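Local coordinates for protein ATP-dependent DNA helicase PIF1 (Candida albicans, PDB 7OTJ) that probably unwinds DNA in the 5'-3' direction at the expense of ATP, resolving G-quadruplexes and so helping to maintain nuclear and mitochondrial genomes, at residues R197-D200 with M201-L205; T214-D217 with F218-S222. All coordinates share one frame; numbering follows the deposited sequence.

Contact 1 of 2, residues R197-D200 with M201-L205; sequences RFID and MLNNL. Unlike the reference sequence in segment 197-200: Asp200 (reference Asn).
Met201 lies across Arg197 one turn back in the helix, the two side chains crossing at about a right angle. Its CG sits over one guanidinium face, 3.7 Å from Arg197 NE, while its backbone N bonds to Arg197 O at 2.9 Å. A flexible, unbranched methionine can follow that flat group, whose NE also forms a salt bridge with Asp217. Leu202 makes the same step to Phe198: its N meets Phe198 O almost straight at 174°, and its CD1 is 4.0 Å from the ring centroid, over the face, in a CH-pi contact. Phe198 CG stands anti to N and beside the carbonyl carbon (chi1 -167°), which carries the ring toward the next turn, where this branch meets it. Asn203 runs side by side with Ile199, ND2 3.8 Å from CG2, on the flank near Ser26 of the ADP pocket. Asn204 N bonds to Asp200 O at 3.1 Å, and its side-chain ND2 is hydrogen-bonded to Thr214 OG1. Helix 196-204 turns Met201 and Arg197 to helix 212-219 and Leu202 to helix 475-481, which Leu205 also touches and which precedes strand 489-492.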
loop_
_atom_site.group_PDB
_atom_site.type_symbol
_atom_site.label_atom_id
_atom_site.label_comp_id
_atom_site.label_asym_id
_atom_site.label_seq_id
_atom_site.Cartn_x
_atom_site.Cartn_y
_atom_site.Cartn_z
ATOM N N ARG A 197 -22.010 7.867 15.701
ATOM C CA ARG A 197 -22.821 6.802 15.125
ATOM C C ARG A 197 -22.067 6.083 14.019
ATOM O O ARG A 197 -22.091 4.850 13.942
ATOM C CB ARG A 197 -24.134 7.382 14.590
ATOM C CG ARG A 197 -24.974 6.404 13.785
ATOM C CD ARG A 197 -25.418 5.248 14.651
ATOM N NE ARG A 197 -26.101 4.202 13.898
ATOM C CZ ARG A 197 -26.304 2.972 14.352
ATOM N NH1 ARG A 197 -25.844 2.587 15.532
ATOM N NH2 ARG A 197 -26.988 2.108 13.607
ATOM N N PHE A 198 -21.385 6.842 13.158
ATOM C CA PHE A 198 -20.562 6.234 12.119
ATOM C C PHE A 198 -19.518 5.305 12.728
ATOM O O PHE A 198 -19.297 4.194 12.229
ATOM C CB PHE A 198 -19.897 7.327 11.277
ATOM C CG PHE A 198 -19.286 6.830 9.996
ATOM C CD1 PHE A 198 -19.680 5.624 9.440
ATOM C CD2 PHE A 198 -18.309 7.569 9.348
ATOM C CE1 PHE A 198 -19.117 5.167 8.261
ATOM C CE2 PHE A 198 -17.738 7.115 8.169
ATOM C CZ PHE A 198 -18.143 5.913 7.626
ATOM N N ILE A 199 -18.878 5.736 13.820
ATOM C CA ILE A 199 -17.884 4.903 14.493
ATOM C C ILE A 199 -18.528 3.629 15.032
ATOM O O ILE A 199 -17.966 2.532 14.902
ATOM C CB ILE A 199 -17.175 5.710 15.600
ATOM C CG1 ILE A 199 -16.385 6.867 14.992
ATOM C CG2 ILE A 199 -16.240 4.824 16.417
ATOM C CD1 ILE A 199 -15.734 7.756 16.023
ATOM N N ASP A 200 -19.718 3.747 15.629
ATOM C CA ASP A 200 -20.415 2.555 16.108
ATOM C C ASP A 200 -20.714 1.591 14.965
ATOM O O ASP A 200 -20.543 0.375 15.108
ATOM C CB ASP A 200 -21.722 2.937 16.808
ATOM C CG ASP A 200 -21.513 3.837 18.017
ATOM O OD1 ASP A 200 -20.420 3.789 18.625
ATOM O OD2 ASP A 200 -22.452 4.586 18.370
ATOM N N MET A 201 -21.136 2.122 13.813
ATOM C CA MET A 201 -21.470 1.280 12.668
ATOM C C MET A 201 -20.239 0.546 12.154
ATOM O O MET A 201 -20.286 -0.658 11.877
ATOM C CB MET A 201 -22.088 2.128 11.553
ATOM C CG MET A 201 -23.468 2.684 11.858
ATOM S SD MET A 201 -23.860 4.101 10.801
ATOM C CE MET A 201 -23.624 3.399 9.166
ATOM N N LEU A 202 -19.144 1.278 11.971
ATOM C CA LEU A 202 -17.888 0.668 11.551
ATOM C C LEU A 202 -17.405 -0.391 12.537
ATOM O O LEU A 202 -16.914 -1.447 12.124
ATOM C CB LEU A 202 -16.827 1.746 11.368
ATOM C CG LEU A 202 -17.035 2.617 10.138
ATOM C CD1 LEU A 202 -16.039 3.762 10.120
ATOM C CD2 LEU A 202 -16.910 1.755 8.892
ATOM N N ASN A 203 -17.462 -0.105 13.840
ATOM C CA ASN A 203 -17.001 -1.095 14.812
ATOM C C ASN A 203 -17.819 -2.379 14.747
ATOM O O ASN A 203 -17.284 -3.474 14.960
ATOM C CB ASN A 203 -17.016 -0.516 16.224
ATOM C CG ASN A 203 -15.829 0.376 16.483
ATOM O OD1 ASN A 203 -14.829 0.331 15.753
ATOM N ND2 ASN A 203 -15.928 1.198 17.516
ATOM N N ASN A 204 -19.121 -2.263 14.467
ATOM C CA ASN A 204 -19.983 -3.438 14.401
ATOM C C ASN A 204 -19.558 -4.386 13.287
ATOM O O ASN A 204 -19.831 -5.591 13.360
ATOM C CB ASN A 204 -21.444 -3.012 14.195
ATOM C CG ASN A 204 -22.073 -2.405 15.445
ATOM O OD1 ASN A 204 -21.672 -2.707 16.567
ATOM N ND2 ASN A 204 -23.080 -1.555 15.249
ATOM N N LEU A 205 -18.921 -3.864 12.236
ATOM C CA LEU A 205 -18.509 -4.706 11.118
ATOM C C LEU A 205 -17.347 -5.631 11.466
ATOM O O LEU A 205 -17.130 -6.622 10.760
ATOM C CB LEU A 205 -18.133 -3.830 9.923
ATOM C CG LEU A 205 -19.192 -2.831 9.445
ATOM C CD1 LEU A 205 -18.631 -1.999 8.303
ATOM C CD2 LEU A 205 -20.515 -3.509 9.037
#

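Contact 2 of 2, residues T214-D217 with F218-S222; sequences TARD and FCRLS
Arg216 and Arg220 run side by side, pointing the same way, with their guanidinium planes only 8° apart. Arg216 carries its CG beside its own carbonyl carbon (chi1 -172°), leaning toward the following turn; bends at chi2 and chi3 in both chains then bring the two long side chains alongside. Arg216 CD lies over one face of the Arg220 guanidinium, 3.6 Å from CZ, toward the rim of the group. Arg216 NE and Arg220 NH1 are 3.5 Å apart, and Asp217 probably offsets their charge. Its OD1 forms a salt bridge to Arg220 NH2 at 3.0 Å, with the carboxylate and guanidinium planes 30° apart. The same OD1 takes a weak bond from Arg216 NH1 at 2.8 Å, within a second salt bridge.

On another side of the helix the packing is apolar. Thr214 and Phe218 also lie side by side, with CG2 of the threonine 3.6 Å from ring atom CE2. A beta-branched residue suits the spot: its methyl packs on the ring while its OG1 meets Asn204. The Phe218 ring also meets that of Phe494. The backbone bonds of the helix continue past these side chains, among them Cys219 N to Ala215 O at 3.1 Å. Further along, Cys219 O accepts from both Ser222 N and, at 2.9 Å, Ser222 OG, a small polar side chain able to fold back on the backbone.

One carboxylate therefore serves three arginines, since Asp217 OD2 pairs with Arg197 while OD1 is shared by Arg216 and Arg220. Arg216 has a further acidic partner in Asp213. So much positive charge nearby would be expected to keep the aspartate ionised, and the network ties one turn to the next and to helix 196-204.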
loop_
_atom_site.group_PDB
_atom_site.type_symbol
_atom_site.label_atom_id
_atom_site.label_comp_id
_atom_site.label_asym_id
_atom_site.label_seq_id
_atom_site.Cartn_x
_atom_site.Cartn_y
_atom_site.Cartn_z
ATOM N N THR A 214 -27.460 -0.891 11.884
ATOM C CA THR A 214 -26.209 -0.611 11.183
ATOM C C THR A 214 -26.346 -0.919 9.698
ATOM O O THR A 214 -25.971 -0.105 8.844
ATOM C CB THR A 214 -25.056 -1.418 11.799
ATOM O OG1 THR A 214 -24.769 -0.929 13.115
ATOM C CG2 THR A 214 -23.795 -1.318 10.946
ATOM N N ALA A 215 -26.912 -2.084 9.371
ATOM C CA ALA A 215 -27.104 -2.453 7.971
ATOM C C ALA A 215 -28.008 -1.457 7.258
ATOM O O ALA A 215 -27.722 -1.045 6.128
ATOM C CB ALA A 215 -27.680 -3.865 7.872
ATOM N N ARG A 216 -29.114 -1.071 7.894
ATOM C CA ARG A 216 -29.987 -0.076 7.286
ATOM C C ARG A 216 -29.279 1.267 7.124
ATOM O O ARG A 216 -29.387 1.910 6.072
ATOM C CB ARG A 216 -31.251 0.077 8.128
ATOM C CG ARG A 216 -32.298 0.949 7.485
ATOM C CD ARG A 216 -32.486 2.226 8.267
ATOM N NE ARG A 216 -33.305 2.028 9.458
ATOM C CZ ARG A 216 -32.839 2.026 10.699
ATOM N NH1 ARG A 216 -31.549 2.188 10.954
ATOM N NH2 ARG A 216 -33.689 1.867 11.710
ATOM N N ASP A 217 -28.509 1.683 8.135
ATOM C CA ASP A 217 -27.826 2.973 8.074
ATOM C C ASP A 217 -26.811 3.023 6.937
ATOM O O ASP A 217 -26.521 4.105 6.412
ATOM C CB ASP A 217 -27.156 3.291 9.414
ATOM C CG ASP A 217 -28.147 3.763 10.473
ATOM O OD1 ASP A 217 -29.369 3.706 10.220
ATOM O OD2 ASP A 217 -27.704 4.198 11.556
ATOM N N PHE A 218 -26.246 1.877 6.553
ATOM C CA PHE A 218 -25.339 1.876 5.413
ATOM C C PHE A 218 -26.102 1.913 4.095
ATOM O O PHE A 218 -25.672 2.581 3.150
ATOM C CB PHE A 218 -24.420 0.652 5.457
ATOM C CG PHE A 218 -23.218 0.825 6.339
ATOM C CD1 PHE A 218 -22.250 1.766 6.030
ATOM C CD2 PHE A 218 -23.043 0.034 7.465
ATOM C CE1 PHE A 218 -21.130 1.924 6.837
ATOM C CE2 PHE A 218 -21.930 0.188 8.270
ATOM C CZ PHE A 218 -20.975 1.134 7.957
ATOM N N CYS A 219 -27.242 1.222 4.017
ATOM C CA CYS A 219 -28.030 1.268 2.792
ATOM C C CYS A 219 -28.531 2.677 2.514
ATOM O O CYS A 219 -28.645 3.076 1.349
ATOM C CB CYS A 219 -29.192 0.280 2.876
ATOM S SG CYS A 219 -28.683 -1.457 2.783
ATOM N N ARG A 220 -28.748 3.473 3.563
ATOM C CA ARG A 220 -29.188 4.847 3.369
ATOM C C ARG A 220 -28.119 5.693 2.692
ATOM O O ARG A 220 -28.442 6.741 2.122
ATOM C CB ARG A 220 -29.584 5.475 4.712
ATOM C CG ARG A 220 -30.773 4.800 5.393
ATOM C CD ARG A 220 -31.608 5.809 6.171
ATOM N NE ARG A 220 -31.168 5.961 7.548
ATOM C CZ ARG A 220 -31.922 5.719 8.611
ATOM N NH1 ARG A 220 -33.192 5.367 8.495
ATOM N NH2 ARG A 220 -31.391 5.842 9.826
ATOM N N LEU A 221 -26.861 5.250 2.717
ATOM C CA LEU A 221 -25.757 5.963 2.089
ATOM C C LEU A 221 -25.659 5.718 0.586
ATOM O O LEU A 221 -24.743 6.248 -0.051
ATOM C CB LEU A 221 -24.441 5.587 2.767
ATOM C CG LEU A 221 -24.386 5.938 4.253
ATOM C CD1 LEU A 221 -23.034 5.557 4.844
ATOM C CD2 LEU A 221 -24.689 7.418 4.475
ATOM N N SER A 222 -26.546 4.901 0.011
ATOM C CA SER A 222 -26.613 4.732 -1.440
ATOM C C SER A 222 -26.895 6.032 -2.190
ATOM O O SER A 222 -26.734 6.059 -3.415
ATOM C CB SER A 222 -27.674 3.695 -1.808
ATOM O OG SER A 222 -28.953 4.112 -1.386
#

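Overall arrangement
Contacts 1 and 2 each describe one of two successive helices, which pack against each other on the same side of the chain's centre. Residues 197-205 lie nearer the nucleotide site and combine a buried apolar side, where a leucine methyl lies over a phenylalanine ring, with partly exposed polar residues. Residues 214-222 divide more sharply: a buried aromatic side, and a charged side on which two exposed arginines share a buried acid. Both reach the C-terminal part of the chain, contact 1 through helix 475-481 and contact 2 through strand 489-492, where Leu221 bonds backbone to backbone with Val491. Between the helices, Met201 CE packs on Asp217 CB at 3.5 Å.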